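Local coordinates for ribosomal silencing factor RsfS (Bacillus halodurans, PDB 2O5A), which probably silences translation by binding ribosomal protein uL14 on the large subunit and so blocking association of the large and small subunits, at residues E45-V48 with Q49-H53; Y97-L100 with E101-W104. All blocks are in the same frame, centred on the assembly; numbering follows the deposited sequence.

Contact 1: residues E45-V48 with Q49-H53; sequences EKQV and QAIAH. With MN (manganese (II) ion), chain C.
Glu-45 and Gln-49 meet as the first turn of helix 45-61 closes, and the carboxylate of Glu-45 is a ligand of a manganese ion. The chain of Glu-45 is extended beyond CG; its OE1 binds the manganese ion at 2.0 Å, with OE2 at a longer 2.6 Å. Arg-76 also donates to Glu-45 OE1, which probably helps fix the rotation of the carboxylate.

Behind this group the helix bonds hold the backbone of Glu-45. Gln-49 N bonds Glu-45 O at 3.2 Å, the donor standing 40° out of the carbonyl plane. The side chain of Gln-49 starts out alongside the same oxygen: with CG beside its own backbone N (chi1 -78°), its CG comes 3.5 Å from Glu-45 O. Ala-50 N to Lys-46 O and Ile-51 N to Gln-47 O continue the i to i+4 ladder, and Ala-52 N meets Val-48 O at 3.1 Å along the straightest N-H of the four, 171°. Ile-51 CD1 lies 4.3 Å from Gln-47 NE2. At the start of the helix Ser-44 OG bonds Gln-47 N, while Gln-47 OE1 turns back to Asn-43 N.

The inner side of this amphipathic turn lies against the mixed sheet: Val-48 and Ile-51 pack on Val-89 of strand 85-91, Val-48 and Ala-52 on Val-78 of strand 77-81.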
ATOM      1  N   GLU A  45      13.674   6.501  14.419  1.00 19.33           N
ATOM      2  CA  GLU A  45      12.325   6.378  14.948  1.00 19.76           C
ATOM      3  C   GLU A  45      11.920   7.630  15.714  1.00 20.11           C
ATOM      4  O   GLU A  45      10.733   7.939  15.826  1.00 21.52           O
ATOM      5  CB  GLU A  45      12.221   5.134  15.830  1.00 17.71           C
ATOM      6  CG  GLU A  45      12.165   3.857  15.003  1.00 16.62           C
ATOM      7  CD  GLU A  45      12.151   2.597  15.836  1.00 16.77           C
ATOM      8  OE1 GLU A  45      12.271   1.509  15.238  1.00 11.60           O
ATOM      9  OE2 GLU A  45      12.020   2.691  17.074  1.00 18.12           O
ATOM     10  N   LYS A  46      12.907   8.359  16.229  1.00 20.20           N
ATOM     11  CA  LYS A  46      12.630   9.593  16.960  1.00 20.45           C
ATOM     12  C   LYS A  46      12.247  10.691  15.977  1.00 21.41           C
ATOM     13  O   LYS A  46      11.389  11.525  16.267  1.00 22.02           O
ATOM     14  CB  LYS A  46      13.857  10.046  17.756  1.00 21.86           C
ATOM     15  CG  LYS A  46      13.661  11.394  18.446  1.00 26.60           C
ATOM     16  CD  LYS A  46      14.966  11.947  18.986  1.00 30.16           C
ATOM     17  CE  LYS A  46      14.756  13.297  19.651  1.00 32.49           C
ATOM     18  NZ  LYS A  46      16.036  13.880  20.138  1.00 35.68           N
ATOM     19  N   GLN A  47      12.892  10.695  14.813  1.00 21.56           N
ATOM     20  CA  GLN A  47      12.603  11.707  13.805  1.00 20.62           C
ATOM     21  C   GLN A  47      11.258  11.429  13.148  1.00 20.87           C
ATOM     22  O   GLN A  47      10.531  12.352  12.800  1.00 19.37           O
ATOM     23  CB  GLN A  47      13.687  11.733  12.726  1.00 20.15           C
ATOM     24  CG  GLN A  47      13.753  13.056  11.973  1.00 22.30           C
ATOM     25  CD  GLN A  47      14.306  12.911  10.571  1.00 23.45           C
ATOM     26  OE1 GLN A  47      15.016  11.955  10.265  1.00 25.61           O
ATOM     27  NE2 GLN A  47      13.993  13.873   9.712  1.00 22.08           N
ATOM     28  N   VAL A  48      10.941  10.150  12.974  1.00 20.71           N
ATOM     29  CA  VAL A  48       9.676   9.761  12.362  1.00 19.67           C
ATOM     30  C   VAL A  48       8.510  10.201  13.242  1.00 22.14           C
ATOM     31  O   VAL A  48       7.495  10.688  12.743  1.00 22.26           O
ATOM     32  CB  VAL A  48       9.603   8.235  12.154  1.00 20.16           C
ATOM     33  CG1 VAL A  48       8.198   7.832  11.736  1.00 20.34           C
ATOM     34  CG2 VAL A  48      10.610   7.813  11.096  1.00 17.91           C
ATOM     35  N   GLN A  49       8.664  10.031  14.552  1.00 23.27           N
ATOM     36  CA  GLN A  49       7.624  10.422  15.493  1.00 22.13           C
ATOM     37  C   GLN A  49       7.528  11.938  15.610  1.00 23.00           C
ATOM     38  O   GLN A  49       6.450  12.480  15.846  1.00 23.41           O
ATOM     39  CB  GLN A  49       7.888   9.799  16.867  1.00 21.30           C
ATOM     40  CG  GLN A  49       7.487   8.335  16.954  1.00 25.47           C
ATOM     41  CD  GLN A  49       7.857   7.692  18.276  1.00 25.65           C
ATOM     42  OE1 GLN A  49       7.422   6.582  18.579  1.00 29.30           O
ATOM     43  NE2 GLN A  49       8.670   8.384  19.067  1.00 25.37           N
ATOM     44  N   ALA A  50       8.657  12.621  15.445  1.00 22.22           N
ATOM     45  CA  ALA A  50       8.671  14.076  15.525  1.00 22.70           C
ATOM     46  C   ALA A  50       7.810  14.629  14.392  1.00 23.55           C
ATOM     47  O   ALA A  50       7.013  15.546  14.586  1.00 21.97           O
ATOM     48  CB  ALA A  50      10.097  14.592  15.400  1.00 20.31           C
ATOM     49  N   ILE A  51       7.976  14.048  13.209  1.00 23.82           N
ATOM     50  CA  ILE A  51       7.227  14.456  12.031  1.00 23.45           C
ATOM     51  C   ILE A  51       5.745  14.192  12.242  1.00 21.83           C
ATOM     52  O   ILE A  51       4.911  15.083  12.082  1.00 20.93           O
ATOM     53  CB  ILE A  51       7.682  13.665  10.799  1.00 26.43           C
ATOM     54  CG1 ILE A  51       9.175  13.911  10.572  1.00 27.77           C
ATOM     55  CG2 ILE A  51       6.802  14.008   9.604  1.00 23.65           C
ATOM     56  CD1 ILE A  51       9.800  13.182   9.423  1.00 27.77           C
ATOM     57  N   ALA A  52       5.428  12.953  12.598  1.00 21.37           N
ATOM     58  CA  ALA A  52       4.051  12.551  12.828  1.00 21.00           C
ATOM     59  C   ALA A  52       3.376  13.422  13.877  1.00 22.24           C
ATOM     60  O   ALA A  52       2.182  13.700  13.785  1.00 19.62           O
ATOM     61  CB  ALA A  52       4.004  11.095  13.253  1.00 20.21           C
ATOM     62  N   HIS A  53       4.142  13.860  14.873  1.00 22.92           N
ATOM     63  CA  HIS A  53       3.593  14.688  15.940  1.00 23.91           C
ATOM     64  C   HIS A  53       3.344  16.127  15.491  1.00 24.57           C
ATOM     65  O   HIS A  53       2.339  16.730  15.867  1.00 22.82           O
ATOM     66  CB  HIS A  53       4.528  14.669  17.152  1.00 23.52           C
ATOM     67  CG  HIS A  53       3.882  15.150  18.420  1.00 24.76           C
ATOM     68  ND1 HIS A  53       3.960  16.456  18.846  1.00 23.47           N
ATOM     69  CD2 HIS A  53       3.142  14.494  19.339  1.00 26.28           C
ATOM     70  CE1 HIS A  53       3.293  16.586  19.978  1.00 23.33           C
ATOM     71  NE2 HIS A  53       2.786  15.406  20.301  1.00 26.45           N
TER
HETATM   72 MN    MN C 126      11.958   0.089  16.615  1.00 15.83          MN

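Contact 2: residues Y97-L100 with E101-W104; sequences YYNL and EKLW
A tight bend in the irregular chain after strand 85-91 joins Asn-99 to Lys-102 and folds Trp-104 back against Leu-100, at the face where two copies of the protein meet. Lys-102 N gives Asn-99 O a weak hydrogen bond of 3.1 Å, bent to 124° at the hydrogen. The side chains of the same pair run side by side in one direction, Lys-102 CE lying 4.1 Å from Asn-99 CG. A second weak bond, from Asn-99 ND2 to Tyr-98 O at 3.2 Å, may help to orient the amide.

On the apolar side, the isopropyl end of Leu-100 meets the six-membered part of the Trp-104 indole obliquely. Its CD1 and CD2 lie near CZ3 and CH2, though the model brings Leu-100 and the ring too close for the exact fit to be trusted. With CG of Leu-103 beside its backbone N (chi1 -60°), Leu-103 CD1 touches Leu-100 CD1 at 3.6 Å. Leu-103 CB lies over one face of the Trp-104 ring, offset toward the rim. With an alanine in place of Trp-104 the methyls of Leu-100 lose their aromatic neighbour, and the end of that side chain is likely to be freer to turn.

In the second subunit, Trp-77 makes a cation-pi contact with Lys-102, Arg-68 bonds Lys-102 O, and Leu-103 packs on its own counterpart. Within the chain, Leu-100 and Trp-104 both rest on Ile-39 of strand 36-42, the indole also meeting Phe-37 edge-to-face and the ring of His-88 on the adjacent strand 85-91.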
ATOM      1  N   TYR A  97       8.476   0.996   2.230  1.00 58.81           N
ATOM      2  CA  TYR A  97       8.760   2.345   1.762  1.00 58.59           C
ATOM      3  C   TYR A  97       9.473   2.332   0.412  1.00 62.70           C
ATOM      4  O   TYR A  97       9.477   3.330  -0.308  1.00 63.86           O
ATOM      5  CB  TYR A  97       9.608   3.075   2.811  1.00 49.33           C
ATOM      6  CG  TYR A  97      10.093   4.445   2.396  1.00 38.77           C
ATOM      7  CD1 TYR A  97       9.203   5.411   1.929  1.00 32.02           C
ATOM      8  CD2 TYR A  97      11.442   4.782   2.489  1.00 35.04           C
ATOM      9  CE1 TYR A  97       9.644   6.675   1.556  1.00 29.01           C
ATOM     10  CE2 TYR A  97      11.895   6.044   2.120  1.00 29.42           C
ATOM     11  CZ  TYR A  97      10.987   6.984   1.656  1.00 28.67           C
ATOM     12  OH  TYR A  97      11.424   8.231   1.274  1.00 25.82           O
ATOM     13  N   TYR A  98      10.072   1.195   0.071  1.00 66.75           N
ATOM     14  CA  TYR A  98      10.775   1.062  -1.199  1.00 69.51           C
ATOM     15  C   TYR A  98       9.974   0.203  -2.171  1.00 71.45           C
ATOM     16  O   TYR A  98      10.372  -0.000  -3.319  1.00 71.63           O
ATOM     17  CB  TYR A  98      12.166   0.464  -0.976  1.00 71.48           C
ATOM     18  CG  TYR A  98      13.044   1.332  -0.101  1.00 74.11           C
ATOM     19  CD1 TYR A  98      13.068   1.166   1.283  1.00 75.15           C
ATOM     20  CD2 TYR A  98      13.821   2.348  -0.654  1.00 75.25           C
ATOM     21  CE1 TYR A  98      13.839   1.997   2.097  1.00 76.15           C
ATOM     22  CE2 TYR A  98      14.593   3.185   0.148  1.00 76.13           C
ATOM     23  CZ  TYR A  98      14.599   3.003   1.522  1.00 76.36           C
ATOM     24  OH  TYR A  98      15.355   3.835   2.317  1.00 75.58           O
ATOM     25  N   ASN A  99       8.838  -0.293  -1.693  1.00 72.22           N
ATOM     26  CA  ASN A  99       7.936  -1.112  -2.496  1.00 71.32           C
ATOM     27  C   ASN A  99       6.643  -0.334  -2.666  1.00 73.86           C
ATOM     28  O   ASN A  99       5.643  -0.854  -3.163  1.00 72.35           O
ATOM     29  CB  ASN A  99       7.656  -2.442  -1.794  1.00 70.54           C
ATOM     30  CG  ASN A  99       8.824  -3.403  -1.878  1.00 69.89           C
ATOM     31  OD1 ASN A  99       8.838  -4.440  -1.216  1.00 69.82           O
ATOM     32  ND2 ASN A  99       9.807  -3.070  -2.707  1.00 70.40           N
ATOM     33  N   LEU A 100       6.681   0.925  -2.245  1.00 75.99           N
ATOM     34  CA  LEU A 100       5.533   1.809  -2.336  1.00 76.26           C
ATOM     35  C   LEU A 100       5.243   2.071  -3.808  1.00 78.36           C
ATOM     36  O   LEU A 100       4.305   2.788  -4.157  1.00 77.77           O
ATOM     37  CB  LEU A 100       5.844   3.116  -1.610  1.00 75.47           C
ATOM     38  CG  LEU A 100       4.765   3.638  -0.664  1.00 74.89           C
ATOM     39  CD1 LEU A 100       4.224   2.507   0.195  1.00 73.75           C
ATOM     40  CD2 LEU A 100       5.352   4.728   0.205  1.00 74.74           C
ATOM     41  N   GLU A 101       6.066   1.474  -4.663  1.00 83.16           N
ATOM     42  CA  GLU A 101       5.931   1.605  -6.105  1.00 84.85           C
ATOM     43  C   GLU A 101       4.770   0.717  -6.544  1.00 81.88           C
ATOM     44  O   GLU A 101       3.854   1.172  -7.228  1.00 82.05           O
ATOM     45  CB  GLU A 101       7.237   1.172  -6.781  1.00 91.97           C
ATOM     46  CG  GLU A 101       7.404   1.616  -8.229  1.00103.11           C
ATOM     47  CD  GLU A 101       6.880   0.605  -9.230  1.00109.13           C
ATOM     48  OE1 GLU A 101       5.666   0.314  -9.212  1.00113.30           O
ATOM     49  OE2 GLU A 101       7.687   0.101 -10.039  1.00112.57           O
ATOM     50  N   LYS A 102       4.815  -0.550  -6.137  1.00 78.68           N
ATOM     51  CA  LYS A 102       3.759  -1.499  -6.469  1.00 74.21           C
ATOM     52  C   LYS A 102       2.429  -0.825  -6.169  1.00 74.01           C
ATOM     53  O   LYS A 102       1.563  -0.709  -7.034  1.00 77.30           O
ATOM     54  CB  LYS A 102       3.889  -2.765  -5.619  1.00 67.80           C
ATOM     55  CG  LYS A 102       5.244  -3.445  -5.693  1.00 55.73           C
ATOM     56  CD  LYS A 102       5.222  -4.771  -4.948  1.00 46.29           C
ATOM     57  CE  LYS A 102       6.625  -5.309  -4.721  1.00 38.77           C
ATOM     58  NZ  LYS A 102       7.371  -5.503  -5.993  1.00 33.28           N
ATOM     59  N   LEU A 103       2.284  -0.380  -4.926  1.00 74.76           N
ATOM     60  CA  LEU A 103       1.080   0.309  -4.492  1.00 73.29           C
ATOM     61  C   LEU A 103       0.976   1.634  -5.222  1.00 70.37           C
ATOM     62  O   LEU A 103       1.987   2.225  -5.591  1.00 72.60           O
ATOM     63  CB  LEU A 103       1.151   0.608  -2.997  1.00 72.60           C
ATOM     64  CG  LEU A 103       1.298  -0.545  -2.010  1.00 71.86           C
ATOM     65  CD1 LEU A 103       1.903  -0.024  -0.721  1.00 70.65           C
ATOM     66  CD2 LEU A 103      -0.053  -1.186  -1.760  1.00 71.36           C
ATOM     67  N   TRP A 104      -0.241   2.127  -5.391  1.00 64.65           N
ATOM     68  CA  TRP A 104      -0.421   3.415  -6.040  1.00 59.33           C
ATOM     69  C   TRP A 104       0.538   3.541  -7.220  1.00 59.24           C
ATOM     70  O   TRP A 104       0.929   2.540  -7.820  1.00 58.32           O
ATOM     71  CB  TRP A 104      -0.157   4.530  -5.016  1.00 51.81           C
ATOM     72  CG  TRP A 104      -0.432   4.101  -3.591  1.00 41.98           C
ATOM     73  CD1 TRP A 104      -1.506   3.381  -3.146  1.00 40.64           C
ATOM     74  CD2 TRP A 104       0.377   4.357  -2.435  1.00 36.18           C
ATOM     75  NE1 TRP A 104      -1.413   3.171  -1.791  1.00 36.28           N
ATOM     76  CE2 TRP A 104      -0.264   3.764  -1.329  1.00 35.00           C
ATOM     77  CE3 TRP A 104       1.587   5.037  -2.227  1.00 32.56           C
ATOM     78  CZ2 TRP A 104       0.255   3.818  -0.030  1.00 33.03           C
ATOM     79  CZ3 TRP A 104       2.103   5.094  -0.940  1.00 28.41           C
ATOM     80  CH2 TRP A 104       1.437   4.492   0.143  1.00 29.51           C
TER

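In the fold
From the N terminus the chain runs through helix 4-16 and strands 22-26 and 36-42 before contact 1 forms the opening turns of helix 45-61. Strands 68-70, 77-81 and 85-91 then complete the mixed sheet, and contact 2 follows in the irregular chain beyond. The two contacts therefore stand in series, neither nesting nor crossing, and each closes only a short local turn. The centres of contact 1 and contact 2 lie about 21 Å apart, and the two do not touch. Strand 85-91 links them: contact 1 ties helix 45-61 to it and to strand 77-81, whereas contact 2 ties the later loop to it, to strand 36-42 and to the second subunit.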